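Long-range contacts in Phospholipase/Carboxylesterase (Haliangium ochraceum, PDB 4Q82), which probably hydrolyses ester bonds in phospholipid or carboxylic ester substrates as an alpha/beta hydrolase with a serine nucleophile: residues V188-N193 against H253-R258; E228-L233 against Q243-Y248; W211-D216 against A264-Y269. All coordinates share one frame; numbering follows the deposited sequence.

Contact 1 (V188-N193 against H253-R258); sequences VLIAGN and HDSWSR
A191 meets S255 and H253 from a left-handed backbone conformation (phi 61°, psi 39°), rare for a residue with a CB. The twist comes just past the end of strand 186-190 and turns the methyl toward the 253-258 loop. The loop carries the histidine of what is consistent with the catalytic triad of an alpha/beta hydrolase: H253 NE2 hydrogen-bonds OG of the sulfonylated serine at position 165, and ND1 bonds OD2 of D218.

A191 CB touches S255 OG at 3.5 Å and H253 CE1 at 3.9 Å, reaching the imidazole obliquely, while it meets the W256 indole near its plane, 4.4 Å from CZ3. One methyl thus touches three side chains. I190 works beside it: its CG2, anti to the backbone N, lies 3.4 Å from S255 OG and 3.9 Å from W256 CB. S255 OG, set between the backbone N and the carbonyl carbon (chi1 43°), therefore sits against both aliphatic groups, and across this contact everything is van der Waals packing.

Within the loop W256 also bears on the histidine: its CZ3 stands 3.7 Å above the plane of the H253 ring, over the centre. The two hydrogen bonds fix the imidazole's rotation, with W256 CZ3 and the A191 methyl packed against it. The chain then enters helix 257-260. D254, centre of an inverse gamma turn, precedes the turn leading into the helix and gives a capping bond: its OD1 accepts from S257 N at 2.8 Å through its syn lone pair, along a nearly straight N-H line.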
loop_
_atom_site.group_PDB
_atom_site.type_symbol
_atom_site.label_atom_id
_atom_site.label_comp_id
_atom_site.label_asym_id
_atom_site.label_seq_id
_atom_site.Cartn_x
_atom_site.Cartn_y
_atom_site.Cartn_z
ATOM N N VAL A 188 3.808 -1.411 -3.765
ATOM C CA VAL A 188 3.129 -1.026 -4.991
ATOM C C VAL A 188 2.722 0.420 -4.786
ATOM O O VAL A 188 1.900 0.717 -3.931
ATOM C CB VAL A 188 1.889 -1.898 -5.276
ATOM C CG1 VAL A 188 1.048 -1.289 -6.404
ATOM C CG2 VAL A 188 2.311 -3.345 -5.667
ATOM N N LEU A 189 3.338 1.322 -5.538
ATOM C CA LEU A 189 3.229 2.753 -5.246
ATOM C C LEU A 189 2.663 3.449 -6.461
ATOM O O LEU A 189 3.290 3.451 -7.529
ATOM C CB LEU A 189 4.598 3.334 -4.879
ATOM C CG LEU A 189 5.231 2.614 -3.685
ATOM C CD1 LEU A 189 6.615 3.217 -3.354
ATOM C CD2 LEU A 189 4.289 2.686 -2.489
ATOM N N ILE A 190 1.487 4.043 -6.310
ATOM C CA ILE A 190 0.772 4.583 -7.467
ATOM C C ILE A 190 0.657 6.105 -7.394
ATOM O O ILE A 190 0.131 6.628 -6.397
ATOM C CB ILE A 190 -0.652 3.983 -7.526
ATOM C CG1 ILE A 190 -0.577 2.448 -7.625
ATOM C CG2 ILE A 190 -1.473 4.559 -8.723
ATOM C CD1 ILE A 190 -1.866 1.785 -7.093
ATOM N N ALA A 191 1.108 6.787 -8.452
ATOM C CA ALA A 191 0.926 8.251 -8.624
ATOM C C ALA A 191 1.593 9.033 -7.488
ATOM O O ALA A 191 1.038 10.041 -6.997
ATOM C CB ALA A 191 -0.564 8.611 -8.720
ATOM N N GLY A 192 2.770 8.554 -7.090
ATOM C CA GLY A 192 3.549 9.186 -6.032
ATOM C C GLY A 192 4.803 9.828 -6.589
ATOM O O GLY A 192 4.938 10.056 -7.811
ATOM N N ASN A 193 5.719 10.176 -5.685
ATOM C CA ASN A 193 6.958 10.808 -6.074
ATOM C C ASN A 193 8.087 10.164 -5.287
ATOM O O ASN A 193 8.244 10.429 -4.106
ATOM C CB ASN A 193 6.928 12.323 -5.812
ATOM C CG ASN A 193 8.230 13.015 -6.228
ATOM O OD1 ASN A 193 9.156 12.375 -6.729
ATOM N ND2 ASN A 193 8.292 14.350 -6.049
ATOM N N HIS A 253 -4.666 11.805 -13.145
ATOM C CA HIS A 253 -4.173 11.518 -11.811
ATOM C C HIS A 253 -4.699 10.171 -11.302
ATOM O O HIS A 253 -3.970 9.466 -10.607
ATOM C CB HIS A 253 -4.534 12.649 -10.815
ATOM C CG HIS A 253 -3.899 12.491 -9.460
ATOM N ND1 HIS A 253 -2.598 12.047 -9.288
ATOM C CD2 HIS A 253 -4.379 12.735 -8.216
ATOM C CE1 HIS A 253 -2.315 12.010 -7.996
ATOM N NE2 HIS A 253 -3.380 12.416 -7.325
ATOM N N ASP A 254 -5.941 9.806 -11.633
ATOM C CA ASP A 254 -6.419 8.495 -11.161
ATOM C C ASP A 254 -5.844 7.343 -11.987
ATOM O O ASP A 254 -6.446 6.856 -12.950
ATOM C CB ASP A 254 -7.950 8.392 -11.167
ATOM C CG ASP A 254 -8.432 7.007 -10.686
ATOM O OD1 ASP A 254 -7.599 6.107 -10.374
ATOM O OD2 ASP A 254 -9.648 6.801 -10.626
ATOM N N SER A 255 -4.682 6.889 -11.560
ATOM C CA SER A 255 -4.071 5.714 -12.125
ATOM C C SER A 255 -4.248 4.548 -11.144
ATOM O O SER A 255 -3.734 3.461 -11.398
ATOM C CB SER A 255 -2.583 5.975 -12.400
ATOM O OG SER A 255 -1.978 6.672 -11.305
ATOM N N TRP A 256 -4.929 4.774 -10.005
ATOM C CA TRP A 256 -5.102 3.702 -9.022
ATOM C C TRP A 256 -6.325 2.793 -9.248
ATOM O O TRP A 256 -6.262 1.587 -8.951
ATOM C CB TRP A 256 -5.191 4.284 -7.582
ATOM C CG TRP A 256 -6.205 5.423 -7.449
ATOM C CD1 TRP A 256 -7.558 5.318 -7.247
ATOM C CD2 TRP A 256 -5.912 6.818 -7.520
ATOM N NE1 TRP A 256 -8.134 6.590 -7.170
ATOM C CE2 TRP A 256 -7.136 7.522 -7.340
ATOM C CE3 TRP A 256 -4.724 7.548 -7.723
ATOM C CZ2 TRP A 256 -7.208 8.915 -7.368
ATOM C CZ3 TRP A 256 -4.798 8.945 -7.732
ATOM C CH2 TRP A 256 -6.030 9.607 -7.549
ATOM N N SER A 257 -7.434 3.353 -9.735
ATOM C CA SER A 257 -8.641 2.536 -9.879
ATOM C C SER A 257 -8.354 1.333 -10.787
ATOM O O SER A 257 -8.611 0.182 -10.407
ATOM C CB SER A 257 -9.811 3.355 -10.425
ATOM O OG SER A 257 -10.137 4.419 -9.529
ATOM N N ARG A 258 -7.761 1.586 -11.949
ATOM C CA ARG A 258 -7.515 0.507 -12.915
ATOM C C ARG A 258 -6.419 -0.422 -12.433
ATOM O O ARG A 258 -6.304 -1.556 -12.904
ATOM C CB ARG A 258 -7.138 1.061 -14.293
ATOM C CG ARG A 258 -5.770 1.698 -14.368
ATOM C CD ARG A 258 -5.649 2.415 -15.735
ATOM N NE ARG A 258 -6.568 3.555 -15.772
ATOM C CZ ARG A 258 -7.049 4.100 -16.890
ATOM N NH1 ARG A 258 -6.708 3.605 -18.081
ATOM N NH2 ARG A 258 -7.876 5.138 -16.813
#

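Contact 2 (E228-L233 against Q243-Y248); sequences EPMNGL and QQLTVY
M230, a selenomethionine introduced in place of methionine, crosses the side chain of Q243 at about a right angle and that of L245 obliquely. Its chain is bent at chi2 and chi3 (-47° and -43°), which curls CE back to the strand: CE lies 3.4 Å from Q244 O and 3.5 Å from Q243 OE1. Nearer the helix backbone, M230 CB meets L245 CB at 3.7 Å, and L245 CD1 lies along the M230 CB-CG bond. L245 CD2 points the other way, to N231 OD1 at the exposed margin.

At the opposite end L233 crosses Q243 obliquely, with CD1 3.7 Å from OE1. This amide is held beyond the contact: OE1 accepts from I210 N, and NE2 donates to V208 O. A leucine here would probably leave I210 N and V208 O without these partners.

The 228-233 part of helix 224-235 runs at 144° to strand 243-248 between their N-to-C directions, its local axis 7.9 Å away, as part of the helix of the beta-alpha-beta unit from strand 210-215 to strand 243-248. M230 and L233 also touch I210 of that first strand, while P229 and L233 reach helix 195-201.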
loop_
_atom_site.group_PDB
_atom_site.type_symbol
_atom_site.label_atom_id
_atom_site.label_comp_id
_atom_site.label_asym_id
_atom_site.label_seq_id
_atom_site.Cartn_x
_atom_site.Cartn_y
_atom_site.Cartn_z
ATOM N N GLU A 228 11.096 8.470 -13.166
ATOM C CA GLU A 228 12.530 8.658 -12.940
ATOM C C GLU A 228 13.057 7.627 -11.941
ATOM O O GLU A 228 14.011 6.913 -12.264
ATOM C CB GLU A 228 12.867 10.091 -12.474
ATOM C CG GLU A 228 14.361 10.295 -12.126
ATOM C CD GLU A 228 14.703 11.705 -11.618
ATOM O OE1 GLU A 228 14.837 11.898 -10.387
ATOM O OE2 GLU A 228 14.876 12.620 -12.449
ATOM N N PRO A 229 12.445 7.526 -10.739
ATOM C CA PRO A 229 13.024 6.532 -9.832
ATOM C C PRO A 229 12.880 5.096 -10.343
ATOM O O PRO A 229 13.822 4.340 -10.145
ATOM C CB PRO A 229 12.254 6.738 -8.516
ATOM C CG PRO A 229 11.022 7.468 -8.889
ATOM C CD PRO A 229 11.392 8.317 -10.067
HETATM N N MSE A 230 11.782 4.733 -11.005
HETATM C CA MSE A 230 11.668 3.337 -11.424
HETATM C C MSE A 230 12.671 3.065 -12.541
HETATM O O MSE A 230 13.292 1.992 -12.575
HETATM C CB MSE A 230 10.244 2.982 -11.893
HETATM C CG MSE A 230 9.157 2.991 -10.833
HETATM SE SE MSE A 230 9.646 2.059 -9.198
HETATM C CE MSE A 230 10.503 0.471 -9.968
ATOM N N ASN A 231 12.872 4.025 -13.448
ATOM C CA ASN A 231 13.904 3.810 -14.468
ATOM C C ASN A 231 15.280 3.620 -13.825
ATOM O O ASN A 231 16.056 2.765 -14.242
ATOM C CB ASN A 231 13.967 4.973 -15.464
ATOM C CG ASN A 231 12.838 4.944 -16.481
ATOM O OD1 ASN A 231 12.203 3.918 -16.693
ATOM N ND2 ASN A 231 12.625 6.072 -17.148
ATOM N N GLY A 232 15.577 4.433 -12.812
ATOM C CA GLY A 232 16.832 4.310 -12.088
ATOM C C GLY A 232 16.975 2.946 -11.425
ATOM O O GLY A 232 18.021 2.301 -11.516
ATOM N N LEU A 233 15.915 2.508 -10.752
ATOM C CA LEU A 233 15.952 1.254 -10.034
ATOM C C LEU A 233 16.082 0.079 -11.002
ATOM O O LEU A 233 16.819 -0.867 -10.734
ATOM C CB LEU A 233 14.702 1.089 -9.179
ATOM C CG LEU A 233 14.572 2.060 -7.994
ATOM C CD1 LEU A 233 13.148 1.952 -7.451
ATOM C CD2 LEU A 233 15.617 1.722 -6.932
ATOM N N GLN A 243 12.006 -4.984 -10.097
ATOM C CA GLN A 243 11.561 -3.596 -10.203
ATOM C C GLN A 243 10.638 -3.493 -11.420
ATOM O O GLN A 243 10.976 -3.997 -12.496
ATOM C CB GLN A 243 12.777 -2.652 -10.340
ATOM C CG GLN A 243 13.810 -2.772 -9.221
ATOM C CD GLN A 243 13.255 -2.352 -7.872
ATOM O OE1 GLN A 243 12.231 -1.668 -7.791
ATOM N NE2 GLN A 243 13.920 -2.764 -6.804
ATOM N N GLN A 244 9.466 -2.884 -11.266
ATOM C CA GLN A 244 8.549 -2.768 -12.401
ATOM C C GLN A 244 7.958 -1.385 -12.512
ATOM O O GLN A 244 7.709 -0.701 -11.510
ATOM C CB GLN A 244 7.403 -3.770 -12.308
ATOM C CG GLN A 244 7.769 -5.199 -12.665
ATOM C CD GLN A 244 6.515 -5.965 -13.049
ATOM O OE1 GLN A 244 6.018 -5.836 -14.173
ATOM N NE2 GLN A 244 5.957 -6.705 -12.099
ATOM N N LEU A 245 7.732 -0.961 -13.747
ATOM C CA LEU A 245 7.161 0.376 -13.975
ATOM C C LEU A 245 5.998 0.249 -14.959
ATOM O O LEU A 245 6.148 -0.369 -16.034
ATOM C CB LEU A 245 8.227 1.325 -14.542
ATOM C CG LEU A 245 7.694 2.630 -15.137
ATOM C CD1 LEU A 245 7.091 3.531 -14.032
ATOM C CD2 LEU A 245 8.784 3.423 -15.900
ATOM N N THR A 246 4.865 0.850 -14.629
ATOM C CA THR A 246 3.715 0.826 -15.527
ATOM C C THR A 246 3.290 2.245 -15.758
ATOM O O THR A 246 3.008 2.955 -14.805
ATOM C CB THR A 246 2.558 0.028 -14.930
ATOM O OG1 THR A 246 2.940 -1.350 -14.909
ATOM C CG2 THR A 246 1.283 0.183 -15.782
ATOM N N VAL A 247 3.281 2.666 -17.020
ATOM C CA VAL A 247 2.859 4.027 -17.357
ATOM C C VAL A 247 1.605 3.934 -18.211
ATOM O O VAL A 247 1.608 3.314 -19.277
ATOM C CB VAL A 247 3.947 4.796 -18.117
ATOM C CG1 VAL A 247 3.433 6.201 -18.536
ATOM C CG2 VAL A 247 5.199 4.953 -17.216
ATOM N N TYR A 248 0.534 4.542 -17.727
ATOM C CA TYR A 248 -0.720 4.497 -18.444
ATOM C C TYR A 248 -0.764 5.691 -19.372
ATOM O O TYR A 248 -0.831 6.835 -18.914
ATOM C CB TYR A 248 -1.873 4.520 -17.456
ATOM C CG TYR A 248 -1.975 3.335 -16.508
ATOM C CD1 TYR A 248 -2.199 2.046 -16.989
ATOM C CD2 TYR A 248 -1.939 3.534 -15.114
ATOM C CE1 TYR A 248 -2.367 0.974 -16.110
ATOM C CE2 TYR A 248 -2.101 2.457 -14.213
ATOM C CZ TYR A 248 -2.316 1.188 -14.731
ATOM O OH TYR A 248 -2.490 0.125 -13.881
#

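Contact 3 (W211-D216 against A264-Y269); sequences WGFHGD and AGHDIY
I268 CG2 pushes against two aromatic side chains at once, lying over one face of the W211 indole and 3.4 Å from F213 CZ. The first approach is a CH-pi contact, with CG2 4.3 Å from the centroid of the six-membered ring and 21° off its normal. F213 CZ stands over that same indole face, near the rim, so tryptophan, phenylalanine and isoleucine close on one another in the buried half of the contact. V188 and I190 of the neighbouring strand 186-190 cover F213 further. The indole is fixed in rotation too: W211 NE1 gives a hydrogen bond to T246 OG1, and CG lies anti to the backbone N (chi1 -168°), which sends the ring toward the 264-269 segment.

H266 closes the other, partly exposed half, and here the fit is looser. F213 turns its edge to the H266 face in an offset edge-to-face pair, centroids 5.7 Å apart and planes at 78°. H266 CB meets the F213 edge in plane, 3.8 Å from CE2. Against the tryptophan, the imidazole comes obliquely: H266 ND1 is 3.7 Å from W211 CZ2, near the indole plane. Beyond it the chain passes to solvent through G265, while D267 directs its CB away from the strand and offers the contact mainly its carbonyl. D267 OD1 instead caps helix 268-273, bonding A270 N and, weakly, Y269 N at 3.2 Å.

W211, F213 and H266 form an aromatic cluster beside the start of helix 268-273, which packs on the parallel strands 186-190 and 210-215 near one edge of the sheet, consistent with the C-terminal helix of the alpha/beta-hydrolase fold.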
loop_
_atom_site.group_PDB
_atom_site.type_symbol
_atom_site.label_atom_id
_atom_site.label_comp_id
_atom_site.label_asym_id
_atom_site.label_seq_id
_atom_site.Cartn_x
_atom_site.Cartn_y
_atom_site.Cartn_z
ATOM N N TRP A 211 6.866 -1.886 -7.495
ATOM C CA TRP A 211 6.149 -1.709 -8.750
ATOM C C TRP A 211 5.494 -0.337 -8.699
ATOM O O TRP A 211 4.589 -0.090 -7.888
ATOM C CB TRP A 211 5.111 -2.814 -8.948
ATOM C CG TRP A 211 4.511 -2.895 -10.330
ATOM C CD1 TRP A 211 4.569 -1.954 -11.320
ATOM C CD2 TRP A 211 3.758 -3.993 -10.850
ATOM N NE1 TRP A 211 3.880 -2.414 -12.442
ATOM C CE2 TRP A 211 3.390 -3.671 -12.171
ATOM C CE3 TRP A 211 3.366 -5.234 -10.321
ATOM C CZ2 TRP A 211 2.642 -4.544 -12.978
ATOM C CZ3 TRP A 211 2.618 -6.103 -11.113
ATOM C CH2 TRP A 211 2.266 -5.756 -12.433
ATOM N N GLY A 212 5.976 0.574 -9.544
ATOM C CA GLY A 212 5.447 1.929 -9.577
ATOM C C GLY A 212 4.505 2.092 -10.758
ATOM O O GLY A 212 4.750 1.533 -11.847
ATOM N N PHE A 213 3.427 2.841 -10.537
ATOM C CA PHE A 213 2.370 3.086 -11.548
ATOM C C PHE A 213 2.130 4.572 -11.677
ATOM O O PHE A 213 2.079 5.262 -10.646
ATOM C CB PHE A 213 1.025 2.467 -11.144
ATOM C CG PHE A 213 0.983 0.978 -11.211
ATOM C CD1 PHE A 213 1.541 0.204 -10.198
ATOM C CD2 PHE A 213 0.360 0.358 -12.283
ATOM C CE1 PHE A 213 1.496 -1.207 -10.251
ATOM C CE2 PHE A 213 0.306 -1.065 -12.366
ATOM C CZ PHE A 213 0.866 -1.835 -11.345
ATOM N N HIS A 214 1.898 5.074 -12.900
ATOM C CA HIS A 214 1.582 6.511 -13.013
ATOM C C HIS A 214 0.864 6.732 -14.346
ATOM O O HIS A 214 1.171 6.044 -15.323
ATOM C CB HIS A 214 2.852 7.373 -12.948
ATOM C CG HIS A 214 2.700 8.650 -12.147
ATOM N ND1 HIS A 214 3.440 8.876 -11.005
ATOM C CD2 HIS A 214 1.920 9.754 -12.315
ATOM C CE1 HIS A 214 3.120 10.058 -10.495
ATOM N NE2 HIS A 214 2.203 10.613 -11.271
ATOM N N GLY A 215 -0.077 7.683 -14.399
ATOM C CA GLY A 215 -0.639 8.068 -15.685
ATOM C C GLY A 215 0.251 9.164 -16.279
ATOM O O GLY A 215 0.679 10.079 -15.559
ATOM N N ASP A 216 0.545 9.115 -17.578
ATOM C CA ASP A 216 1.529 10.097 -18.065
ATOM C C ASP A 216 0.932 11.463 -18.355
ATOM O O ASP A 216 1.656 12.376 -18.786
ATOM C CB ASP A 216 2.283 9.569 -19.298
ATOM C CG ASP A 216 1.428 9.500 -20.569
ATOM O OD1 ASP A 216 0.266 9.947 -20.607
ATOM O OD2 ASP A 216 1.982 9.004 -21.567
ATOM N N ALA A 264 -7.097 -2.915 -15.554
ATOM C CA ALA A 264 -5.978 -2.710 -16.508
ATOM C C ALA A 264 -5.119 -3.969 -16.695
ATOM O O ALA A 264 -4.168 -3.965 -17.486
ATOM C CB ALA A 264 -5.094 -1.523 -16.068
ATOM N N GLY A 265 -5.439 -5.040 -15.978
ATOM C CA GLY A 265 -4.777 -6.315 -16.220
ATOM C C GLY A 265 -3.370 -6.438 -15.651
ATOM O O GLY A 265 -2.645 -7.346 -16.060
ATOM N N HIS A 266 -2.996 -5.568 -14.706
ATOM C CA HIS A 266 -1.724 -5.696 -13.999
ATOM C C HIS A 266 -1.937 -6.376 -12.645
ATOM O O HIS A 266 -2.464 -5.760 -11.712
ATOM C CB HIS A 266 -1.074 -4.347 -13.801
ATOM C CG HIS A 266 -0.716 -3.674 -15.095
ATOM N ND1 HIS A 266 0.412 -4.017 -15.824
ATOM C CD2 HIS A 266 -1.354 -2.712 -15.806
ATOM C CE1 HIS A 266 0.470 -3.268 -16.917
ATOM N NE2 HIS A 266 -0.590 -2.465 -16.932
ATOM N N ASP A 267 -1.541 -7.635 -12.536
ATOM C CA ASP A 267 -1.916 -8.380 -11.318
ATOM C C ASP A 267 -0.924 -8.087 -10.213
ATOM O O ASP A 267 0.034 -8.850 -9.959
ATOM C CB ASP A 267 -2.019 -9.879 -11.576
ATOM C CG ASP A 267 -2.650 -10.631 -10.389
ATOM O OD1 ASP A 267 -2.781 -10.061 -9.275
ATOM O OD2 ASP A 267 -3.017 -11.800 -10.568
ATOM N N ILE A 268 -1.165 -6.963 -9.552
ATOM C CA ILE A 268 -0.287 -6.533 -8.479
ATOM C C ILE A 268 -0.320 -7.496 -7.295
ATOM O O ILE A 268 0.655 -7.560 -6.569
ATOM C CB ILE A 268 -0.648 -5.119 -7.976
ATOM C CG1 ILE A 268 -2.127 -5.033 -7.578
ATOM C CG2 ILE A 268 -0.299 -4.076 -9.063
ATOM C CD1 ILE A 268 -2.483 -3.703 -6.780
ATOM N N TYR A 269 -1.430 -8.217 -7.095
ATOM C CA TYR A 269 -1.543 -9.127 -5.944
ATOM C C TYR A 269 -0.653 -10.368 -6.118
ATOM O O TYR A 269 0.066 -10.768 -5.193
ATOM C CB TYR A 269 -3.018 -9.507 -5.713
ATOM C CG TYR A 269 -3.836 -8.227 -5.635
ATOM C CD1 TYR A 269 -3.592 -7.300 -4.634
ATOM C CD2 TYR A 269 -4.824 -7.927 -6.588
ATOM C CE1 TYR A 269 -4.291 -6.068 -4.566
ATOM C CE2 TYR A 269 -5.556 -6.708 -6.503
ATOM C CZ TYR A 269 -5.269 -5.797 -5.490
ATOM O OH TYR A 269 -5.955 -4.592 -5.412
#

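In the fold
All three contacts hang on consecutive strands of one sheet, 186-190, 210-215 and 243-248. Contacts 1 and 3, with centres about 8 Å apart, are joined by probable backbone hydrogen bonds, L189 N to W211 O at 3.0 Å and A191 N to F213 O at 2.8 Å. Contacts 2 and 3, about 10 Å between centres, share the next strand pair, where T246 N lies 2.9 Å from G212 O. Contacts 1 and 2 are about 12 Å apart and meet where S255 O packs 3.4 Å from Y248 CE2. Contact 1 holds the probable catalytic histidine; the D216 end of contact 3 leads directly to its partner D218.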